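Carboxylic ester hydrolase (Aspergillus niger, PDB 7K4O) hydrolyses carboxylic esters as a tannin acyl hydrolase (tannase), a secreted serine esterase that probably releases gallic acid from tannins. Local coordinates at residues W193-V196 against Q197-D201; Q388-Y391 against S392-T396. One frame throughout, in Å; residues are numbered along the deposited sequence.

In the fold
Interactions 1 and 2 are two worked cases of one arrangement: at both helix ends one carbonyl oxygen accepts two backbone N-H groups. Interaction 1 closes the helix 187-196; in interaction 2 the chain leaves helix 376-390 for the loop before helix 402-406. Both are largely buried, though each has an outer part, at Arg198 and Phe199 in the first and at Tyr391 and Ser392 in the second. The first adds a charged side chain, Arg198, to its backbone bonds; the second relies on a beta turn, an aromatic-aliphatic contact and bridging waters. They also touch each other: Arg198 NH2 lies 3.0 Å from Ser392 O, and Gln197 NE2 makes a similar probable hydrogen bond to Thr396 O.

Interaction 1: residues W193-V196 against Q197-D201; sequences WSQV and QRFGD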
loop_
_atom_site.group_PDB
_atom_site.type_symbol
_atom_site.label_atom_id
_atom_site.label_comp_id
_atom_site.label_asym_id
_atom_site.label_seq_id
_atom_site.Cartn_x
_atom_site.Cartn_y
_atom_site.Cartn_z
ATOM N N TRP A 193 0.951 7.086 -5.505
ATOM C CA TRP A 193 2.245 7.804 -5.685
ATOM C C TRP A 193 2.587 7.946 -7.168
ATOM O O TRP A 193 3.223 8.939 -7.535
ATOM C CB TRP A 193 3.385 7.133 -4.916
ATOM C CG TRP A 193 3.391 7.458 -3.462
ATOM C CD1 TRP A 193 3.239 6.579 -2.440
ATOM C CD2 TRP A 193 3.464 8.764 -2.862
ATOM N NE1 TRP A 193 3.310 7.230 -1.242
ATOM C CE2 TRP A 193 3.439 8.577 -1.469
ATOM C CE3 TRP A 193 3.649 10.067 -3.355
ATOM C CZ2 TRP A 193 3.530 9.641 -0.579
ATOM C CZ3 TRP A 193 3.744 11.115 -2.467
ATOM C CH2 TRP A 193 3.661 10.905 -1.093
ATOM N N SER A 194 2.182 7.016 -8.028
ATOM C CA SER A 194 2.521 7.054 -9.460
ATOM C C SER A 194 1.974 8.348 -10.076
ATOM O O SER A 194 2.583 8.899 -11.017
ATOM C CB SER A 194 2.036 5.842 -10.210
ATOM O OG SER A 194 0.631 5.841 -10.446
ATOM N N GLN A 195 0.829 8.819 -9.596
ATOM C CA GLN A 195 0.202 10.045 -10.135
ATOM C C GLN A 195 0.740 11.304 -9.435
ATOM O O GLN A 195 1.066 12.278 -10.113
ATOM C CB GLN A 195 -1.320 10.025 -9.977
ATOM C CG GLN A 195 -1.964 8.798 -10.587
ATOM C CD GLN A 195 -1.668 8.637 -12.063
ATOM O OE1 GLN A 195 -2.079 9.442 -12.875
ATOM N NE2 GLN A 195 -0.871 7.626 -12.403
ATOM N N VAL A 196 0.894 11.265 -8.112
ATOM C CA VAL A 196 1.418 12.418 -7.332
ATOM C C VAL A 196 2.825 12.793 -7.826
ATOM O O VAL A 196 3.148 13.945 -7.891
ATOM C CB VAL A 196 1.366 12.113 -5.847
ATOM C CG1 VAL A 196 2.098 13.162 -5.026
ATOM C CG2 VAL A 196 -0.083 11.937 -5.335
ATOM N N GLN A 197 3.607 11.801 -8.239
ATOM C CA GLN A 197 4.983 12.013 -8.735
ATOM C C GLN A 197 5.059 12.631 -10.129
ATOM O O GLN A 197 6.131 13.096 -10.466
ATOM C CB GLN A 197 5.737 10.680 -8.665
ATOM C CG GLN A 197 6.104 10.305 -7.259
ATOM C CD GLN A 197 6.650 8.913 -7.078
ATOM O OE1 GLN A 197 7.009 8.219 -8.041
ATOM N NE2 GLN A 197 6.635 8.439 -5.841
ATOM N N ARG A 198 3.989 12.617 -10.923
ATOM C CA ARG A 198 3.992 13.032 -12.320
ATOM C C ARG A 198 3.020 14.168 -12.637
ATOM O O ARG A 198 3.352 14.931 -13.551
ATOM C CB ARG A 198 3.638 11.827 -13.194
ATOM C CG ARG A 198 4.723 10.752 -13.218
ATOM C CD ARG A 198 4.349 9.544 -14.038
ATOM N NE ARG A 198 5.390 8.539 -14.129
ATOM C CZ ARG A 198 5.616 7.578 -13.226
ATOM N NH1 ARG A 198 4.926 7.502 -12.107
ATOM N NH2 ARG A 198 6.585 6.691 -13.439
ATOM N N PHE A 199 1.873 14.232 -11.984
ATOM C CA PHE A 199 0.730 15.069 -12.452
ATOM C C PHE A 199 0.247 15.922 -11.281
ATOM O O PHE A 199 -0.530 15.422 -10.413
ATOM C CB PHE A 199 -0.366 14.210 -13.046
ATOM C CG PHE A 199 0.087 13.223 -14.089
ATOM C CD1 PHE A 199 0.624 13.664 -15.286
ATOM C CD2 PHE A 199 0.036 11.864 -13.843
ATOM C CE1 PHE A 199 1.103 12.754 -16.217
ATOM C CE2 PHE A 199 0.491 10.955 -14.762
ATOM C CZ PHE A 199 1.038 11.405 -15.956
ATOM N N GLY A 200 0.706 17.144 -11.252
ATOM C CA GLY A 200 0.548 17.997 -10.058
ATOM C C GLY A 200 -0.889 18.335 -9.731
ATOM O O GLY A 200 -1.205 18.473 -8.531
ATOM N N ASP A 201 -1.746 18.462 -10.727
ATOM C CA ASP A 201 -3.138 18.875 -10.417
ATOM C C ASP A 201 -4.162 17.788 -10.740
ATOM O O ASP A 201 -5.357 18.123 -10.750
ATOM C CB ASP A 201 -3.486 20.172 -11.125
ATOM C CG ASP A 201 -3.153 20.127 -12.586
ATOM O OD1 ASP A 201 -3.428 19.087 -13.224
ATOM O OD2 ASP A 201 -2.496 21.093 -13.047
#
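Ser194 and Arg198 meet one helical turn apart, through the only side-chain hydrogen bond between residues 193-196 and 197-201. Arg198 NH1 donates a hydrogen bond to Ser194 O at 2.9 Å, lying in the carbonyl plane on a lone pair, while the oxygen sits at the edge of the guanidinium, close to its plane. The chain of Arg198 is extended from CG to NE, and a turn at chi4 of 85° sets the guanidinium across that chain and swings NH1 back over the helix end. NH2 of the same group bonds to Ser392 O, so two backbone carbonyls fix the orientation of the charged group.

Backbone bonds make up the second group. Gln197 N donates to Trp193 O at 3.0 Å, a regular helical bond. The next acceptor is shared: Gln195 O takes Phe199 N at 2.8 Å, nearly head-on to the carbonyl, and Arg198 N at 3.1 Å from well above the carbonyl plane. One oxygen thus receives both an i+4 and an i+3 donor as the helix runs out.

The remaining contacts between the side chains are mainly packing. The extended chain of Gln197 runs back past Trp193 O, bringing NE2 to 3.6 Å from Trp193 CB, with amide and indole planes 28° apart. Phe199 carries Arg198 CB over the centre of one ring face, and Trp193 points inward among His413, Tyr430 and Tyr455. Of other kinds are a hydrogen bond, in which Gln197 NE2 itself donates to Thr396 O, and a cation-pi contact of Arg156, from helix 144-169, with the Phe199 ring.

The whole is a helix C-terminus with a bifurcated carbonyl. It closes the helix that follows the probable nucleophile elbow at Ser186, as in alpha/beta-hydrolases, and leads to strand 205-209 of the central sheet.

Interaction 2: residues Q388-Y391 against S392-T396; sequences QEYY and STLQT
Tyr390 and Leu394 lie side by side and point the same way, with Leu394 CD1 over one face of the phenol ring, 4.1 Å from Tyr390 CD1. Thr393 comes to the same ring differently: OG1 sits at its edge, in plane, 3.6 Å from Tyr390 CD1. That placement follows from chi1 of 52°, which sets OG1 between the backbone N and the carbonyl carbon of Thr393. A water also joins Thr393 OG1 to Glu389 O, and Glu389 CG covers the opposite face of the ring, over its centre. At the far end of the ring, Tyr390 OH bonds to Leu360 O, so the ring is held at its rim as well as over its surface.

In the backbone, Tyr390 O accepts Thr393 N at 3.0 Å and Gln395 N at 2.9 Å, the two donors coming from opposite faces of the carbonyl plane. Gln395 turns its CB toward the helix end, 3.7 Å from Tyr391 CA, and its amide OE1 is taken up by Ser216 N. A second water accepts from Thr396 N and lies 2.8 Å from Tyr391 O, to which it may donate.

Tyr390 to Thr393 form a type I beta turn, and the two bonds to Tyr390 O belong to the passage in which the chain leaves helix 376-390 and enters the loop before helix 402-406, with Thr393 and Leu394 packed against helix 144-169.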
loop_
_atom_site.group_PDB
_atom_site.type_symbol
_atom_site.label_atom_id
_atom_site.label_comp_id
_atom_site.label_asym_id
_atom_site.label_seq_id
_atom_site.Cartn_x
_atom_site.Cartn_y
_atom_site.Cartn_z
ATOM N N GLN A 388 17.437 0.534 -12.378
ATOM C CA GLN A 388 17.654 1.205 -13.688
ATOM C C GLN A 388 16.489 0.868 -14.627
ATOM O O GLN A 388 15.978 1.766 -15.330
ATOM C CB GLN A 388 19.026 0.829 -14.267
ATOM C CG GLN A 388 19.299 1.511 -15.589
ATOM C CD GLN A 388 20.699 1.320 -16.139
ATOM O OE1 GLN A 388 21.500 0.485 -15.637
ATOM N NE2 GLN A 388 20.980 2.066 -17.194
ATOM N N GLU A 389 16.125 -0.397 -14.728
ATOM C CA GLU A 389 15.161 -0.875 -15.749
ATOM C C GLU A 389 13.763 -0.280 -15.484
ATOM O O GLU A 389 13.084 0.093 -16.464
ATOM C CB GLU A 389 15.141 -2.401 -15.728
ATOM C CG GLU A 389 14.118 -3.048 -16.657
ATOM C CD GLU A 389 14.400 -4.540 -16.911
ATOM O OE1 GLU A 389 15.171 -5.186 -16.105
ATOM O OE2 GLU A 389 13.820 -5.079 -17.883
ATOM N N TYR A 390 13.379 -0.154 -14.218
ATOM C CA TYR A 390 11.979 0.201 -13.851
ATOM C C TYR A 390 11.886 1.595 -13.248
ATOM O O TYR A 390 10.736 2.000 -12.881
ATOM C CB TYR A 390 11.354 -0.925 -13.004
ATOM C CG TYR A 390 11.121 -2.177 -13.815
ATOM C CD1 TYR A 390 10.328 -2.149 -14.934
ATOM C CD2 TYR A 390 11.792 -3.366 -13.550
ATOM C CE1 TYR A 390 10.178 -3.230 -15.780
ATOM C CE2 TYR A 390 11.628 -4.461 -14.379
ATOM C CZ TYR A 390 10.802 -4.419 -15.478
ATOM O OH TYR A 390 10.669 -5.461 -16.337
ATOM N N TYR A 391 12.964 2.366 -13.227
ATOM C CA TYR A 391 12.980 3.735 -12.632
ATOM C C TYR A 391 11.785 4.545 -13.133
ATOM O O TYR A 391 11.112 5.212 -12.330
ATOM C CB TYR A 391 14.255 4.497 -13.034
ATOM C CG TYR A 391 14.779 5.449 -11.988
ATOM C CD1 TYR A 391 14.250 6.717 -11.827
ATOM C CD2 TYR A 391 15.842 5.082 -11.200
ATOM C CE1 TYR A 391 14.749 7.564 -10.840
ATOM C CE2 TYR A 391 16.369 5.929 -10.246
ATOM C CZ TYR A 391 15.760 7.132 -10.014
ATOM O OH TYR A 391 16.333 7.896 -9.025
ATOM N N SER A 392 11.568 4.542 -14.447
ATOM C CA SER A 392 10.595 5.412 -15.160
ATOM C C SER A 392 9.166 4.855 -15.133
ATOM O O SER A 392 8.248 5.568 -15.618
ATOM C CB SER A 392 11.023 5.663 -16.581
ATOM O OG SER A 392 12.208 6.420 -16.636
ATOM N N THR A 393 8.936 3.628 -14.673
ATOM C CA THR A 393 7.608 2.968 -14.785
ATOM C C THR A 393 7.180 2.500 -13.394
ATOM O O THR A 393 6.352 3.146 -12.753
ATOM C CB THR A 393 7.584 1.831 -15.842
ATOM O OG1 THR A 393 8.687 0.951 -15.550
ATOM C CG2 THR A 393 7.706 2.351 -17.257
ATOM N N LEU A 394 7.725 1.396 -12.881
ATOM C CA LEU A 394 7.181 0.762 -11.656
ATOM C C LEU A 394 7.872 1.273 -10.391
ATOM O O LEU A 394 7.267 1.107 -9.331
ATOM C CB LEU A 394 7.351 -0.754 -11.788
ATOM C CG LEU A 394 6.513 -1.398 -12.884
ATOM C CD1 LEU A 394 6.843 -2.874 -12.951
ATOM C CD2 LEU A 394 5.064 -1.208 -12.599
ATOM N N GLN A 395 9.103 1.800 -10.451
ATOM C CA GLN A 395 9.888 2.083 -9.244
ATOM C C GLN A 395 9.088 2.980 -8.295
ATOM O O GLN A 395 9.067 2.711 -7.101
ATOM C CB GLN A 395 11.273 2.663 -9.547
ATOM C CG GLN A 395 12.184 2.625 -8.321
ATOM C CD GLN A 395 12.647 1.254 -7.919
ATOM O OE1 GLN A 395 12.350 0.255 -8.578
ATOM N NE2 GLN A 395 13.380 1.197 -6.803
ATOM N N THR A 396 8.501 4.043 -8.826
ATOM C CA THR A 396 7.574 4.933 -8.082
ATOM C C THR A 396 8.248 5.547 -6.851
ATOM O O THR A 396 7.587 5.614 -5.801
ATOM C CB THR A 396 6.265 4.210 -7.749
ATOM O OG1 THR A 396 5.860 3.398 -8.840
ATOM C CG2 THR A 396 5.175 5.207 -7.428
HETATM O O HOH W 1 10.973 1.969 -16.698
HETATM O O HOH W 2 8.405 5.254 -11.447
#